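Local coordinates for protein 2,3-dimethylmalate lyase (Aspergillus niger, PDB 3FA4) that belongs to the phosphoenolpyruvate phosphomutase family of TIM-barrel proteins, assembles as four subunits and carries a bound magnesium ion, at residues L42-A47 against E72-I77; G48-A51 against A57-G60; S52-G55 against I61-L64; N65-N70 against D86-Y91; R99-Y104 against S153-I158. All coordinates share one frame; numbering follows the deposited sequence.

The five contacts sample a barrel from its core to its metal-bearing end. Interactions 1 and 5 are buried and apolar: each lays an isoleucine between an outer helix and the inner parallel sheet, and both reach that same sheet with their centres about 14 Å apart. Interactions 2 and 3 share helix 46-54 and border a second subunit; both are buried, the first a bare methyl on main chain, the second a histidine met by carbon and sulfur. Interaction 4 is only partly buried, and in it an apolar contact from helix 64-75 backs a polar, metal-binding loop. Interactions 1 and 4 also share helix 64-75, which thus touches both the sheet and the site.

Interaction 1 (L42-A47 against E72-I77); sequences LYMTGA and EMISNI
Ile74, on the last turns of helix 64-75, reaches across to Leu42 and Met44 of strand 42-44 and makes both of the apolar contacts that join the two segments. From CB its two branches part. The CG2 methyl, placed anti to the backbone N, leans to the start of the strand and meets Leu42 CD1 at 3.8 Å, the two side chains running at a slant to each other. The other branch leaves through CG1, which stands beside the backbone N (chi1 -60°), and then extends nearly straight, so that CD1 arrives over the middle of the Met44 chain. There Ile74 CD1 lies 3.6 Å from Met44 CG and 4.0 Å from Met44 SD, with the chains crossing at about a right angle. Met44 runs extended as far as the sulfur and bends only at its last torsion (chi3 88°), which carries the end of the chain away from Ile74 to Met67 and Asn70 on an earlier part of the same helix. The CA atoms of Met44 and Ile74 stand 7.6 Å apart.

Asn76 ND2 donates to Glu72 O at 3.0 Å, within the carbonyl plane and on a lone pair. Glu72 itself points to the subunit interface, where its carboxylate pairs with Arg68 and with Arg68 and Arg106 of the third subunit. Ile74 also touches Val83 and so packs on both strands 42-44 and 83-86, parallel neighbours that with helix 64-75 form a beta-alpha-beta unit of the TIM barrel.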
# COMPACT_ATOMS: atom_id res chain seq x y z
N LEU B 42 -10.49 -21.94 1.15
CA LEU B 42 -9.99 -21.41 -0.08
C LEU B 42 -8.46 -21.45 -0.04
O LEU B 42 -7.85 -21.59 1.02
CB LEU B 42 -10.46 -19.99 -0.29
CG LEU B 42 -11.91 -19.58 -0.16
CD1 LEU B 42 -11.99 -18.09 0.06
CD2 LEU B 42 -12.78 -20.08 -1.39
N TYR B 43 -7.85 -21.37 -1.22
CA TYR B 43 -6.43 -21.36 -1.31
C TYR B 43 -6.07 -20.13 -2.10
O TYR B 43 -6.47 -20.06 -3.24
CB TYR B 43 -5.90 -22.65 -2.02
CG TYR B 43 -4.46 -22.58 -2.35
CD1 TYR B 43 -3.47 -22.54 -1.34
CD2 TYR B 43 -4.07 -22.45 -3.65
CE1 TYR B 43 -2.12 -22.42 -1.65
CE2 TYR B 43 -2.70 -22.29 -3.98
CZ TYR B 43 -1.76 -22.26 -2.99
OH TYR B 43 -0.46 -22.14 -3.39
N MET B 44 -5.27 -19.21 -1.53
CA MET B 44 -4.75 -18.08 -2.31
C MET B 44 -3.54 -18.45 -3.04
O MET B 44 -2.48 -18.63 -2.43
CB MET B 44 -4.41 -16.89 -1.43
CG MET B 44 -4.09 -15.67 -2.21
SD MET B 44 -3.43 -14.33 -1.24
CE MET B 44 -1.64 -14.73 -1.30
N THR B 45 -3.65 -18.53 -4.36
CA THR B 45 -2.50 -18.88 -5.17
C THR B 45 -1.58 -17.68 -5.41
O THR B 45 -2.05 -16.56 -5.69
CB THR B 45 -2.99 -19.46 -6.53
OG1 THR B 45 -1.94 -19.43 -7.51
CG2 THR B 45 -4.16 -18.63 -7.11
N GLY B 46 -0.26 -17.88 -5.35
CA GLY B 46 0.65 -16.79 -5.55
C GLY B 46 0.81 -16.58 -7.05
O GLY B 46 1.08 -15.49 -7.45
N ALA B 47 0.61 -17.62 -7.87
CA ALA B 47 0.75 -17.45 -9.32
C ALA B 47 -0.36 -16.56 -9.83
O ALA B 47 -0.11 -15.69 -10.64
CB ALA B 47 0.77 -18.79 -10.06
N GLU B 72 -5.16 -11.08 3.34
CA GLU B 72 -6.08 -10.44 4.23
C GLU B 72 -7.44 -10.11 3.64
O GLU B 72 -8.45 -10.19 4.34
CB GLU B 72 -5.53 -9.16 4.78
CG GLU B 72 -6.45 -8.57 5.86
CD GLU B 72 -5.84 -7.41 6.64
OE1 GLU B 72 -6.56 -6.74 7.40
OE2 GLU B 72 -4.66 -7.13 6.45
N MET B 73 -7.46 -9.63 2.40
CA MET B 73 -8.69 -9.40 1.73
C MET B 73 -9.49 -10.70 1.50
O MET B 73 -10.71 -10.73 1.77
CB MET B 73 -8.42 -8.68 0.42
CG MET B 73 -9.67 -8.21 -0.29
SD MET B 73 -10.28 -9.43 -1.47
CE MET B 73 -8.78 -9.78 -2.48
N ILE B 74 -8.84 -11.76 1.03
CA ILE B 74 -9.56 -13.05 0.80
C ILE B 74 -10.03 -13.72 2.11
O ILE B 74 -11.13 -14.20 2.20
CB ILE B 74 -8.69 -14.00 -0.12
CG1 ILE B 74 -8.45 -13.29 -1.49
CG2 ILE B 74 -9.34 -15.38 -0.29
CD1 ILE B 74 -7.25 -13.87 -2.42
N SER B 75 -9.18 -13.73 3.14
CA SER B 75 -9.57 -14.19 4.45
C SER B 75 -10.77 -13.49 5.05
O SER B 75 -11.47 -14.08 5.86
CB SER B 75 -8.42 -14.02 5.43
OG SER B 75 -7.24 -14.68 4.98
N ASN B 76 -11.02 -12.23 4.69
CA ASN B 76 -12.05 -11.49 5.37
C ASN B 76 -13.31 -11.29 4.60
O ASN B 76 -14.17 -10.62 5.06
CB ASN B 76 -11.48 -10.21 5.95
CG ASN B 76 -10.70 -10.46 7.24
OD1 ASN B 76 -11.28 -10.75 8.27
ND2 ASN B 76 -9.40 -10.42 7.15
N ILE B 77 -13.40 -11.85 3.41
CA ILE B 77 -14.66 -12.06 2.69
C ILE B 77 -15.67 -12.89 3.50
O ILE B 77 -16.80 -12.42 3.74
CB ILE B 77 -14.43 -12.61 1.23
CG1 ILE B 77 -13.80 -11.49 0.44
CG2 ILE B 77 -15.82 -12.88 0.53
CD1 ILE B 77 -13.17 -11.86 -0.86

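Interaction 2 (G48-A51 against A57-G60); sequences GTAA and ADLG
Ala57 O accepts a weak hydrogen bond from Leu59 N at 3.0 Å, and Ala50 CB of helix 46-54 lies against the same oxygen at 3.9 Å. The bond from Leu59 closes an inverse gamma turn centred on Asp58, and this turn lies where the loop passes the helix. The CA atoms of Ala50 and Asp58 are just 5.6 Å apart, a spacing that suits the small methyl group of Ala50. That methyl points at the loop and meets Asp58 CA at 4.1 Å, so most of what it touches across the contact is main chain. No hydrogen bond joins the two segments.

The side chain of Asp58 passes beside the helix without lying on it. With CG anti to the backbone N (chi1 -167°), the carboxylate is directed past Ala50, leaving Asp58 OD2 4.3 Å from Ala50 CB, and on to the magnesium ion, about 4 Å away between nearest atoms. It does not bind the metal directly. A magnesium-bound water lies close to Asp58 OD2, consistent with a place for this carboxylate in the second shell.

On other sides, Ala50 touches Ile61 and Cys62, while Phe275 of the second subunit packs on both Ala57 and Asp58. Helix 46-54 and the loop behind it both fall between strand 42-44 and helix 64-75, and the nearness of Asp58 to the magnesium puts the loop at the carboxyl end of the strands, the rim on which TIM-barrel proteins carry their active sites.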
# COMPACT_ATOMS: atom_id res chain seq x y z
N GLY B 48 -1.56 -16.75 -9.29
CA GLY B 48 -2.71 -15.92 -9.55
C GLY B 48 -2.68 -14.50 -9.03
O GLY B 48 -3.26 -13.62 -9.69
N THR B 49 -2.03 -14.27 -7.87
CA THR B 49 -1.79 -12.91 -7.30
C THR B 49 -0.83 -12.15 -8.20
O THR B 49 -1.10 -11.02 -8.57
CB THR B 49 -1.24 -12.99 -5.83
OG1 THR B 49 -2.12 -13.79 -5.04
CG2 THR B 49 -1.05 -11.60 -5.13
N ALA B 50 0.29 -12.77 -8.56
CA ALA B 50 1.20 -12.22 -9.53
C ALA B 50 0.48 -11.89 -10.82
O ALA B 50 0.72 -10.84 -11.38
CB ALA B 50 2.34 -13.25 -9.79
N ALA B 51 -0.35 -12.81 -11.35
CA ALA B 51 -1.13 -12.56 -12.60
C ALA B 51 -2.14 -11.42 -12.45
O ALA B 51 -2.19 -10.53 -13.30
CB ALA B 51 -1.82 -13.84 -13.06
N ALA B 57 4.01 -13.14 -14.85
CA ALA B 57 4.19 -14.56 -14.52
C ALA B 57 4.74 -14.64 -13.06
O ALA B 57 5.16 -13.63 -12.49
CB ALA B 57 5.10 -15.22 -15.51
N ASP B 58 4.65 -15.81 -12.47
CA ASP B 58 5.06 -16.03 -11.09
C ASP B 58 6.58 -16.18 -10.97
O ASP B 58 7.08 -17.28 -10.80
CB ASP B 58 4.40 -17.34 -10.66
CG ASP B 58 4.47 -17.56 -9.16
OD1 ASP B 58 4.25 -18.72 -8.74
OD2 ASP B 58 4.73 -16.55 -8.40
N LEU B 59 7.32 -15.08 -11.07
CA LEU B 59 8.74 -15.13 -11.12
C LEU B 59 9.31 -14.54 -9.84
O LEU B 59 10.50 -14.15 -9.78
CB LEU B 59 9.17 -14.23 -12.25
CG LEU B 59 8.69 -14.49 -13.66
CD1 LEU B 59 9.18 -13.29 -14.42
CD2 LEU B 59 9.30 -15.81 -14.22
N GLY B 60 8.44 -14.39 -8.84
CA GLY B 60 8.83 -13.85 -7.53
C GLY B 60 8.82 -12.32 -7.52
O GLY B 60 9.76 -11.69 -6.96

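Interaction 3 (S52-G55 against I61-L64); sequences SVHG and ICTL
His54, near the end of helix 46-54, faces the irregular run of Ile61 and Cys62 with 7.9 Å between the CA atoms of His54 and Cys62. After the histidine the chain leaves helical geometry at Gly55, with positive phi, and the returning loop brings Ile61 and Cys62 alongside before Thr63 caps helix 64-75.

The imidazole is approached from two directions. Ile61 CG1 takes the crowded position between its backbone N and carbonyl carbon (chi1 46°), which swings CD1 back over the root of the histidine: Ile61 CD1 sits 3.7 Å from both His54 CB and His54 CD2, oblique to the ring. Cys62 SG comes instead to the edge, close to the ring plane, 84° off the normal, and is 3.9 Å from His54 CD2. Within the helix, Val53 CG1 covers one face, 3.7 Å above the plane and offset toward the rim.

His54 NE2, next to CD2 on the ring, passes close to the backbone of Ile61 and Cys62 and forms a hydrogen bond with Asp66 OD2. That oxygen also receives Thr63 N at the start of the next helix, so one carboxylate oxygen ties the ring to that helix. Carbon and sulfur probably position the ring while the bond to Asp66 would limit its rotation, and the contact places a polar side chain without any hydrogen bond between its two segments.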
# COMPACT_ATOMS: atom_id res chain seq x y z
N SER B 52 -2.92 -11.40 -11.35
CA SER B 52 -3.91 -10.33 -11.12
C SER B 52 -3.37 -8.99 -10.59
O SER B 52 -3.75 -7.91 -11.01
CB SER B 52 -4.95 -10.88 -10.17
OG SER B 52 -6.08 -10.06 -10.11
N VAL B 53 -2.48 -9.03 -9.64
CA VAL B 53 -2.00 -7.77 -9.04
C VAL B 53 -1.01 -7.08 -9.97
O VAL B 53 -1.04 -5.89 -10.07
CB VAL B 53 -1.49 -8.01 -7.58
CG1 VAL B 53 -0.81 -6.81 -7.00
CG2 VAL B 53 -2.66 -8.41 -6.69
N HIS B 54 -0.17 -7.82 -10.67
CA HIS B 54 0.88 -7.19 -11.43
C HIS B 54 0.77 -7.52 -12.94
O HIS B 54 1.56 -7.00 -13.74
CB HIS B 54 2.25 -7.62 -10.89
CG HIS B 54 2.51 -7.24 -9.48
ND1 HIS B 54 2.75 -5.94 -9.09
CD2 HIS B 54 2.60 -7.99 -8.35
CE1 HIS B 54 2.95 -5.90 -7.77
NE2 HIS B 54 2.88 -7.13 -7.31
N GLY B 55 -0.15 -8.42 -13.32
CA GLY B 55 -0.21 -8.88 -14.71
C GLY B 55 1.13 -9.44 -15.16
O GLY B 55 1.59 -9.15 -16.26
N ILE B 61 7.76 -11.73 -8.11
CA ILE B 61 7.58 -10.26 -8.23
C ILE B 61 6.61 -9.63 -7.22
O ILE B 61 6.54 -8.41 -7.10
CB ILE B 61 7.32 -9.78 -9.70
CG1 ILE B 61 6.28 -10.68 -10.35
CG2 ILE B 61 8.54 -9.94 -10.53
CD1 ILE B 61 4.89 -10.11 -10.27
N CYS B 62 5.89 -10.46 -6.45
CA CYS B 62 5.12 -10.01 -5.34
C CYS B 62 6.02 -9.87 -4.10
O CYS B 62 6.81 -10.80 -3.77
CB CYS B 62 3.98 -10.97 -5.05
SG CYS B 62 2.95 -11.45 -6.50
N THR B 63 5.92 -8.70 -3.46
CA THR B 63 6.52 -8.45 -2.13
C THR B 63 5.65 -9.01 -0.96
O THR B 63 4.56 -9.53 -1.17
CB THR B 63 6.74 -6.99 -1.91
OG1 THR B 63 5.45 -6.37 -1.87
CG2 THR B 63 7.60 -6.32 -3.09
N LEU B 64 6.14 -8.89 0.27
CA LEU B 64 5.28 -9.17 1.45
C LEU B 64 3.97 -8.33 1.39
O LEU B 64 2.87 -8.87 1.60
CB LEU B 64 6.05 -8.90 2.76
CG LEU B 64 5.27 -9.09 4.08
CD1 LEU B 64 4.48 -10.52 4.18
CD2 LEU B 64 6.25 -8.83 5.19

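Interaction 4 (N65-N70 against D86-Y91); sequences NDMRAN and DADTGY. With MG (magnesium ion), chain N.
Met67 in the first turn of helix 64-75 looks onto the loop holding Asp88 and Tyr91, with 7.3 Å between the CA atoms of Met67 and Ala87, and the loop folds through a type II' turn from Ala87 to Gly90.

The thioether chain meets the tyrosine at its hydroxyl end: Met67 CG lies 3.3 Å from Tyr91 OH, the two side chains crossing at about a right angle, and the approach to the ring is oblique. A bend at chi2 (-77°) then carries Met67 SD past the phenol to the neighbourhood of the Asp88 carboxylate. Tyr91 OH donates a weak hydrogen bond to Asp88 OD2 at 2.7 Å.

The other oxygen of that carboxylate, Asp88 OD1, binds the magnesium ion at 2.0 Å, while Asp86 OD2 binds it at 2.3 Å and three waters add to its shell. Asp86 OD1 is gripped twice: Asp88 N donates to it from above the carboxylate plane, forming an Asx turn, and a metal-bound water donates to it at 2.7 Å. These bonds would hold the Asp86 carboxylate against rotation, and Tyr91 may help to orient Asp88 through its weak bond.

Strand 83-86 delivers the first aspartate, and its backbone pairs with Met44 on strand 42-44. Met67 itself is packed between Met44 on that strand and Tyr104 of helix 94-107.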
# COMPACT_ATOMS: atom_id res chain seq x y z
N ASN B 65 4.13 -7.02 1.16
CA ASN B 65 3.03 -6.08 1.03
C ASN B 65 1.92 -6.58 0.08
O ASN B 65 0.77 -6.67 0.46
CB ASN B 65 3.58 -4.76 0.51
CG ASN B 65 4.63 -4.13 1.42
OD1 ASN B 65 5.62 -4.75 1.75
ND2 ASN B 65 4.44 -2.88 1.76
N ASP B 66 2.27 -6.88 -1.18
CA ASP B 66 1.26 -7.42 -2.11
C ASP B 66 0.47 -8.62 -1.59
O ASP B 66 -0.75 -8.67 -1.70
CB ASP B 66 1.89 -7.85 -3.40
CG ASP B 66 2.77 -6.78 -4.02
OD1 ASP B 66 2.57 -5.55 -3.84
OD2 ASP B 66 3.73 -7.19 -4.66
N MET B 67 1.23 -9.59 -1.10
CA MET B 67 0.82 -10.91 -0.85
C MET B 67 -0.05 -10.94 0.38
O MET B 67 -1.09 -11.54 0.38
CB MET B 67 2.10 -11.74 -0.70
CG MET B 67 2.64 -12.18 -2.07
SD MET B 67 1.71 -13.59 -2.81
CE MET B 67 1.90 -13.16 -4.50
N ARG B 68 0.40 -10.27 1.45
CA ARG B 68 -0.42 -10.02 2.63
C ARG B 68 -1.68 -9.19 2.38
O ARG B 68 -2.70 -9.45 3.00
CB ARG B 68 0.42 -9.32 3.69
CG ARG B 68 -0.34 -9.08 5.00
CD ARG B 68 -0.87 -7.66 5.10
NE ARG B 68 -1.64 -7.53 6.34
CZ ARG B 68 -1.23 -6.92 7.45
NH1 ARG B 68 -0.05 -6.34 7.53
NH2 ARG B 68 -2.02 -6.87 8.48
N ALA B 69 -1.62 -8.17 1.50
CA ALA B 69 -2.83 -7.36 1.25
C ALA B 69 -3.90 -8.24 0.59
O ALA B 69 -5.11 -8.18 0.97
CB ALA B 69 -2.53 -6.14 0.49
N ASN B 70 -3.45 -9.15 -0.27
CA ASN B 70 -4.36 -10.03 -1.04
C ASN B 70 -4.89 -11.12 -0.14
O ASN B 70 -6.09 -11.32 -0.16
CB ASN B 70 -3.73 -10.54 -2.36
CG ASN B 70 -4.80 -10.89 -3.43
OD1 ASN B 70 -5.68 -10.13 -3.71
ND2 ASN B 70 -4.67 -12.03 -4.04
N ASP B 86 -0.40 -18.78 -0.27
CA ASP B 86 1.02 -18.92 -0.66
C ASP B 86 1.82 -17.88 0.19
O ASP B 86 1.23 -16.84 0.55
CB ASP B 86 1.13 -18.75 -2.17
CG ASP B 86 2.53 -18.83 -2.65
OD1 ASP B 86 3.42 -19.40 -1.95
OD2 ASP B 86 2.79 -18.27 -3.74
N ALA B 87 3.08 -18.19 0.61
CA ALA B 87 3.95 -17.19 1.28
C ALA B 87 5.37 -17.33 0.74
O ALA B 87 6.33 -16.88 1.37
CB ALA B 87 3.98 -17.33 2.83
N ASP B 88 5.50 -17.99 -0.43
CA ASP B 88 6.77 -18.16 -1.09
C ASP B 88 7.88 -18.62 -0.13
O ASP B 88 7.74 -19.68 0.47
CB ASP B 88 7.13 -16.88 -1.82
CG ASP B 88 6.06 -16.49 -2.83
OD1 ASP B 88 5.53 -17.37 -3.55
OD2 ASP B 88 5.68 -15.30 -2.87
N THR B 89 8.94 -17.85 0.05
CA THR B 89 10.08 -18.31 0.86
C THR B 89 10.10 -17.47 2.14
O THR B 89 11.09 -17.45 2.89
CB THR B 89 11.40 -18.26 0.06
OG1 THR B 89 11.86 -16.91 -0.14
CG2 THR B 89 11.20 -18.93 -1.34
N GLY B 90 9.01 -16.73 2.37
CA GLY B 90 8.97 -15.84 3.55
C GLY B 90 9.63 -14.49 3.40
O GLY B 90 9.73 -13.78 4.37
N TYR B 91 10.05 -14.10 2.20
CA TYR B 91 10.39 -12.70 1.91
C TYR B 91 11.67 -12.17 2.60
O TYR B 91 11.86 -10.96 2.73
CB TYR B 91 9.16 -11.74 2.07
CG TYR B 91 7.94 -12.33 1.33
CD1 TYR B 91 6.97 -13.05 2.02
CD2 TYR B 91 7.84 -12.27 -0.03
CE1 TYR B 91 5.93 -13.69 1.36
CE2 TYR B 91 6.78 -12.88 -0.70
CZ TYR B 91 5.85 -13.59 0.01
OH TYR B 91 4.78 -14.20 -0.60
MG MG N . 4.73 -18.77 -4.80
O HOH W 1 5.11 -20.45 -3.79
O HOH W 2 4.08 -17.20 -5.90
O HOH W 3 3.54 -20.03 -6.24

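Interaction 5 (R99-Y104 against S153-I158); sequences RTTEQY and SDIVVI
Apolar contacts carry this interface, and Ile155 supplies one side of all of them. Its CD1 methyl lies 3.7 Å from Tyr104 CB and 4.0 Å from Tyr104 C, so it rests on the root of the tyrosine and the adjoining helix backbone and leaves the ring aside. The CG1 branch gets there by standing anti to the backbone N (chi1 -163°), which places CG2 on the side of Thr101, whose CG2 is 4.2 Å from Ile155 CG2. Thr101 and Ile155 both touch Phe112 on strand 111-114 as well. This is the layering of a TIM barrel: helix 94-107 lies outside the parallel sheet, and Ile155 sits just ahead of strand 156-161, where the chain enters it.

The Tyr104 ring is covered on one face from within the helix by Thr100 CG2, 4.0 Å above the plane and offset toward the rim.

No hydrogen bond joins the two segments themselves, but Ser105, one residue on in the helix, links through OG to Ser153 OG. Ser153 OG also accepts from Ile155 N at 3.1 Å and a nearly straight 170°, an ST turn that shapes the approach to the strand. Thr101 OG1 bonds to Val97 O, and Tyr104 OH to Asp86 O, beside the metal-binding loop.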
# COMPACT_ATOMS: atom_id res chain seq x y z
N ARG B 99 8.01 -11.58 10.63
CA ARG B 99 7.18 -10.48 10.13
C ARG B 99 6.04 -10.92 9.26
O ARG B 99 4.95 -10.41 9.40
CB ARG B 99 8.01 -9.45 9.39
CG ARG B 99 8.85 -8.63 10.33
CD ARG B 99 9.51 -7.39 9.68
NE ARG B 99 8.58 -6.43 9.06
CZ ARG B 99 8.19 -5.28 9.62
NH1 ARG B 99 8.59 -4.96 10.83
NH2 ARG B 99 7.33 -4.45 9.00
N THR B 100 6.31 -11.83 8.32
CA THR B 100 5.28 -12.40 7.43
C THR B 100 4.26 -13.21 8.28
O THR B 100 3.08 -13.16 8.06
CB THR B 100 5.94 -13.42 6.47
OG1 THR B 100 6.94 -12.80 5.69
CG2 THR B 100 4.89 -14.20 5.57
N THR B 101 4.79 -13.95 9.23
CA THR B 101 3.99 -14.86 10.09
C THR B 101 3.01 -14.02 10.92
O THR B 101 1.86 -14.34 10.95
CB THR B 101 4.91 -15.74 10.96
OG1 THR B 101 5.78 -16.51 10.10
CG2 THR B 101 4.13 -16.71 11.88
N GLU B 102 3.51 -12.93 11.53
CA GLU B 102 2.76 -12.02 12.39
C GLU B 102 1.64 -11.24 11.63
O GLU B 102 0.49 -11.14 12.12
CB GLU B 102 3.74 -11.02 13.07
CG GLU B 102 4.65 -11.64 14.05
CD GLU B 102 5.98 -10.90 14.21
OE1 GLU B 102 6.23 -9.81 13.60
OE2 GLU B 102 6.81 -11.43 14.99
N GLN B 103 2.02 -10.64 10.49
CA GLN B 103 1.13 -10.00 9.54
C GLN B 103 0.06 -10.91 8.92
O GLN B 103 -1.10 -10.54 8.89
CB GLN B 103 1.96 -9.35 8.44
CG GLN B 103 2.71 -8.17 8.93
CD GLN B 103 3.32 -7.40 7.84
OE1 GLN B 103 2.79 -7.41 6.73
NE2 GLN B 103 4.42 -6.68 8.13
N TYR B 104 0.42 -12.07 8.41
CA TYR B 104 -0.59 -13.10 8.03
C TYR B 104 -1.52 -13.48 9.18
O TYR B 104 -2.71 -13.60 8.98
CB TYR B 104 0.10 -14.37 7.51
CG TYR B 104 0.44 -14.39 6.00
CD1 TYR B 104 0.94 -13.28 5.37
CD2 TYR B 104 0.26 -15.58 5.23
CE1 TYR B 104 1.27 -13.32 3.99
CE2 TYR B 104 0.58 -15.62 3.87
CZ TYR B 104 1.07 -14.48 3.28
OH TYR B 104 1.37 -14.50 1.97
N SER B 153 -0.44 -17.25 18.23
CA SER B 153 -1.21 -17.45 17.01
C SER B 153 -1.22 -18.89 16.59
O SER B 153 -0.18 -19.56 16.65
CB SER B 153 -0.63 -16.60 15.92
OG SER B 153 -1.06 -17.08 14.68
N ASP B 154 -2.40 -19.36 16.20
CA ASP B 154 -2.67 -20.73 15.75
C ASP B 154 -2.51 -20.86 14.23
O ASP B 154 -2.88 -21.88 13.67
CB ASP B 154 -4.13 -21.08 15.99
CG ASP B 154 -4.45 -21.42 17.44
OD1 ASP B 154 -3.52 -21.79 18.17
OD2 ASP B 154 -5.65 -21.37 17.82
N ILE B 155 -2.01 -19.84 13.54
CA ILE B 155 -1.81 -19.98 12.12
C ILE B 155 -1.08 -21.34 11.91
O ILE B 155 -0.21 -21.68 12.69
CB ILE B 155 -1.08 -18.71 11.50
CG1 ILE B 155 -1.27 -18.67 9.95
CG2 ILE B 155 0.36 -18.67 11.95
CD1 ILE B 155 -0.92 -17.40 9.29
N VAL B 156 -1.49 -22.08 10.87
CA VAL B 156 -0.98 -23.40 10.46
C VAL B 156 0.24 -23.25 9.52
O VAL B 156 0.14 -22.67 8.48
CB VAL B 156 -2.19 -24.26 9.87
CG1 VAL B 156 -1.75 -25.51 9.10
CG2 VAL B 156 -3.16 -24.68 10.98
N VAL B 157 1.41 -23.73 9.93
CA VAL B 157 2.62 -23.68 9.12
C VAL B 157 2.72 -24.89 8.20
O VAL B 157 2.83 -26.03 8.65
CB VAL B 157 3.91 -23.48 9.98
CG1 VAL B 157 5.08 -23.28 9.09
CG2 VAL B 157 3.76 -22.20 10.83
N ILE B 158 2.62 -24.65 6.90
CA ILE B 158 2.81 -25.72 5.94
C ILE B 158 4.24 -25.67 5.42
O ILE B 158 4.64 -24.60 5.03
CB ILE B 158 1.80 -25.66 4.81
CG1 ILE B 158 0.36 -25.49 5.39
CG2 ILE B 158 2.00 -26.90 3.96
CD1 ILE B 158 -0.81 -25.57 4.41